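Local coordinates for protein lysyl oxidase (Pichia pastoris, PDB 1W7C) that probably oxidises primary amines, including lysine side chains, to aldehydes with a copper ion and a topaquinone cofactor, at residues S417-Q423 / Q691-Y697. Sequence-based numbering, arbitrary orientation. Where two conformers were deposited one is given.
Sequences SYSAITQ and QQVFYTY
Tyr695 O is approached twice from the other strand. Ser419 N donates a hydrogen bond to it at 2.9 Å, and Tyr418 CA adds a bent, weaker CA-H...O contact at 3.0 Å. The return bond, from Tyr695 N to Ser419 O, is nearly straight at 172°. Ile421 and Val693 form the next hydrogen-bonded pair. Tyr697 N bonds to Ser417 O at one end and Gln423 N to Gln691 O at the other. On one face of the sheet, Phe694 leans over the neighbouring strand. Its CG stands opposite the backbone N (chi1 -176°), which carries CE2 to 3.7 Å from Tyr418 CB. The two ring planes meet at 45°. Ala420 CB sits at the edge of the Phe694 ring, 4.2 Å from CD2. With an alanine in place of Phe694, the contacts to Tyr418 CB and Ala420 CB are likely to be lost, leaving a gap beside them. The Tyr418 hydroxyl bonds to Asn199 O of the second subunit. On the other face, Ile421 CB meets Val693 CG1 at 3.9 Å. Strands 418-422 and 692-697 are the inner pair of the local antiparallel order 411-415, 418-422, 692-697, 704-707, a beta-sheet at the dimer interface, away from the copper site.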
loop_
_atom_site.group_PDB
_atom_site.type_symbol
_atom_site.label_atom_id
_atom_site.label_comp_id
_atom_site.label_asym_id
_atom_site.label_seq_id
_atom_site.Cartn_x
_atom_site.Cartn_y
_atom_site.Cartn_z
ATOM N N SER A 417 -11.475 17.308 -25.833
ATOM C CA SER A 417 -12.013 16.366 -26.837
ATOM C C SER A 417 -11.135 15.118 -27.078
ATOM O O SER A 417 -11.224 14.493 -28.136
ATOM C CB SER A 417 -12.354 17.081 -28.153
ATOM O OG SER A 417 -13.228 18.162 -27.890
ATOM N N TYR A 418 -10.355 14.713 -26.087
ATOM C CA TYR A 418 -9.641 13.440 -26.155
ATOM C C TYR A 418 -9.615 12.743 -24.809
ATOM O O TYR A 418 -9.867 13.358 -23.766
ATOM C CB TYR A 418 -8.190 13.652 -26.618
ATOM C CG TYR A 418 -7.271 14.340 -25.598
ATOM C CD1 TYR A 418 -6.607 13.616 -24.595
ATOM C CD2 TYR A 418 -7.060 15.717 -25.647
ATOM C CE1 TYR A 418 -5.796 14.256 -23.693
ATOM C CE2 TYR A 418 -6.228 16.370 -24.726
ATOM C CZ TYR A 418 -5.591 15.625 -23.749
ATOM O OH TYR A 418 -4.746 16.218 -22.825
ATOM N N SER A 419 -9.375 11.428 -24.858
ATOM C CA SER A 419 -8.997 10.689 -23.670
ATOM C C SER A 419 -7.774 9.874 -23.983
ATOM O O SER A 419 -7.732 9.201 -25.014
ATOM C CB SER A 419 -10.116 9.758 -23.210
ATOM O OG SER A 419 -11.196 10.472 -22.670
ATOM N N ALA A 420 -6.785 9.961 -23.112
ATOM C CA ALA A 420 -5.525 9.258 -23.291
ATOM C C ALA A 420 -5.315 8.401 -22.049
ATOM O O ALA A 420 -5.336 8.904 -20.950
ATOM C CB ALA A 420 -4.403 10.268 -23.450
ATOM N N ILE A 421 -5.224 7.092 -22.206
ATOM C CA ILE A 421 -5.057 6.172 -21.077
ATOM C C ILE A 421 -3.927 5.187 -21.393
ATOM O O ILE A 421 -3.901 4.629 -22.483
ATOM C CB ILE A 421 -6.388 5.352 -20.770
ATOM C CG1 ILE A 421 -7.630 6.243 -20.752
ATOM C CG2 ILE A 421 -6.233 4.570 -19.465
ATOM C CD1 ILE A 421 -8.870 5.495 -20.827
ATOM N N THR A 422 -3.056 4.964 -20.422
ATOM C CA THR A 422 -1.976 4.004 -20.532
ATOM C C THR A 422 -2.228 2.865 -19.570
ATOM O O THR A 422 -2.504 3.092 -18.405
ATOM C CB THR A 422 -0.644 4.678 -20.186
ATOM O OG1 THR A 422 -0.369 5.685 -21.172
ATOM C CG2 THR A 422 0.496 3.655 -20.257
ATOM N N GLN A 423 -2.171 1.649 -20.073
ATOM C CA GLN A 423 -2.289 0.437 -19.260
ATOM C C GLN A 423 -1.081 0.278 -18.342
ATOM O O GLN A 423 -0.055 0.929 -18.503
ATOM C CB GLN A 423 -2.470 -0.815 -20.138
ATOM C CG GLN A 423 -3.643 -0.765 -21.045
ATOM C CD GLN A 423 -3.726 -2.015 -21.865
ATOM O OE1 GLN A 423 -3.129 -2.084 -22.920
ATOM N NE2 GLN A 423 -4.428 -3.016 -21.376
ATOM N N GLN A 691 1.072 0.088 -25.083
ATOM C CA GLN A 691 -0.082 -0.381 -24.322
ATOM C C GLN A 691 -0.852 0.836 -23.791
ATOM O O GLN A 691 -0.903 1.106 -22.586
ATOM C CB GLN A 691 0.371 -1.310 -23.180
ATOM C CG GLN A 691 1.157 -2.514 -23.686
ATOM C CD GLN A 691 0.376 -3.356 -24.677
ATOM O OE1 GLN A 691 -0.657 -3.936 -24.344
ATOM N NE2 GLN A 691 0.858 -3.403 -25.923
ATOM N N GLN A 692 -1.421 1.580 -24.740
ATOM C CA GLN A 692 -2.172 2.791 -24.430
ATOM C C GLN A 692 -3.204 3.033 -25.520
ATOM O O GLN A 692 -3.151 2.372 -26.577
ATOM C CB GLN A 692 -1.222 3.981 -24.213
ATOM C CG GLN A 692 -0.291 4.316 -25.335
ATOM C CD GLN A 692 0.516 5.572 -25.018
ATOM O OE1 GLN A 692 -0.034 6.662 -24.978
ATOM N NE2 GLN A 692 1.831 5.423 -24.857
ATOM N N VAL A 693 -4.136 3.950 -25.252
ATOM C CA VAL A 693 -5.186 4.327 -26.204
ATOM C C VAL A 693 -5.216 5.847 -26.262
ATOM O O VAL A 693 -4.994 6.526 -25.263
ATOM C CB VAL A 693 -6.582 3.742 -25.807
ATOM C CG1 VAL A 693 -7.059 4.266 -24.464
ATOM C CG2 VAL A 693 -7.616 4.004 -26.889
ATOM N N PHE A 694 -5.519 6.348 -27.453
ATOM C CA PHE A 694 -5.761 7.760 -27.679
ATOM C C PHE A 694 -7.063 7.862 -28.430
ATOM O O PHE A 694 -7.153 7.485 -29.579
ATOM C CB PHE A 694 -4.599 8.394 -28.444
ATOM C CG PHE A 694 -4.714 9.881 -28.634
ATOM C CD1 PHE A 694 -4.619 10.452 -29.907
ATOM C CD2 PHE A 694 -4.866 10.723 -27.552
ATOM C CE1 PHE A 694 -4.701 11.822 -30.078
ATOM C CE2 PHE A 694 -4.960 12.110 -27.726
ATOM C CZ PHE A 694 -4.865 12.654 -28.978
ATOM N N TYR A 695 -8.073 8.327 -27.723
ATOM C CA TYR A 695 -9.418 8.528 -28.243
ATOM C C TYR A 695 -9.576 10.009 -28.530
ATOM O O TYR A 695 -9.224 10.841 -27.692
ATOM C CB TYR A 695 -10.437 8.126 -27.152
ATOM C CG TYR A 695 -11.840 8.619 -27.445
ATOM C CD1 TYR A 695 -12.263 9.892 -27.040
ATOM C CD2 TYR A 695 -12.736 7.806 -28.103
ATOM C CE1 TYR A 695 -13.520 10.348 -27.334
ATOM C CE2 TYR A 695 -14.031 8.240 -28.410
ATOM C CZ TYR A 695 -14.410 9.515 -27.996
ATOM O OH TYR A 695 -15.678 9.961 -28.280
ATOM N N THR A 696 -10.113 10.340 -29.697
ATOM C CA THR A 696 -10.460 11.713 -30.002
ATOM C C THR A 696 -11.865 11.821 -30.501
ATOM O O THR A 696 -12.360 10.913 -31.159
ATOM C CB THR A 696 -9.515 12.299 -31.050
ATOM O OG1 THR A 696 -9.485 11.463 -32.207
ATOM C CG2 THR A 696 -8.068 12.346 -30.525
ATOM N N TYR A 697 -12.468 12.976 -30.220
ATOM C CA TYR A 697 -13.800 13.277 -30.715
ATOM C C TYR A 697 -13.724 14.571 -31.507
ATOM O O TYR A 697 -13.130 15.536 -31.059
ATOM C CB TYR A 697 -14.788 13.406 -29.558
ATOM C CG TYR A 697 -16.200 13.774 -29.982
ATOM C CD1 TYR A 697 -17.133 12.790 -30.280
ATOM C CD2 TYR A 697 -16.598 15.108 -30.080
ATOM C CE1 TYR A 697 -18.431 13.116 -30.661
ATOM C CE2 TYR A 697 -17.892 15.446 -30.461
ATOM C CZ TYR A 697 -18.802 14.445 -30.747
ATOM O OH TYR A 697 -20.080 14.772 -31.128
#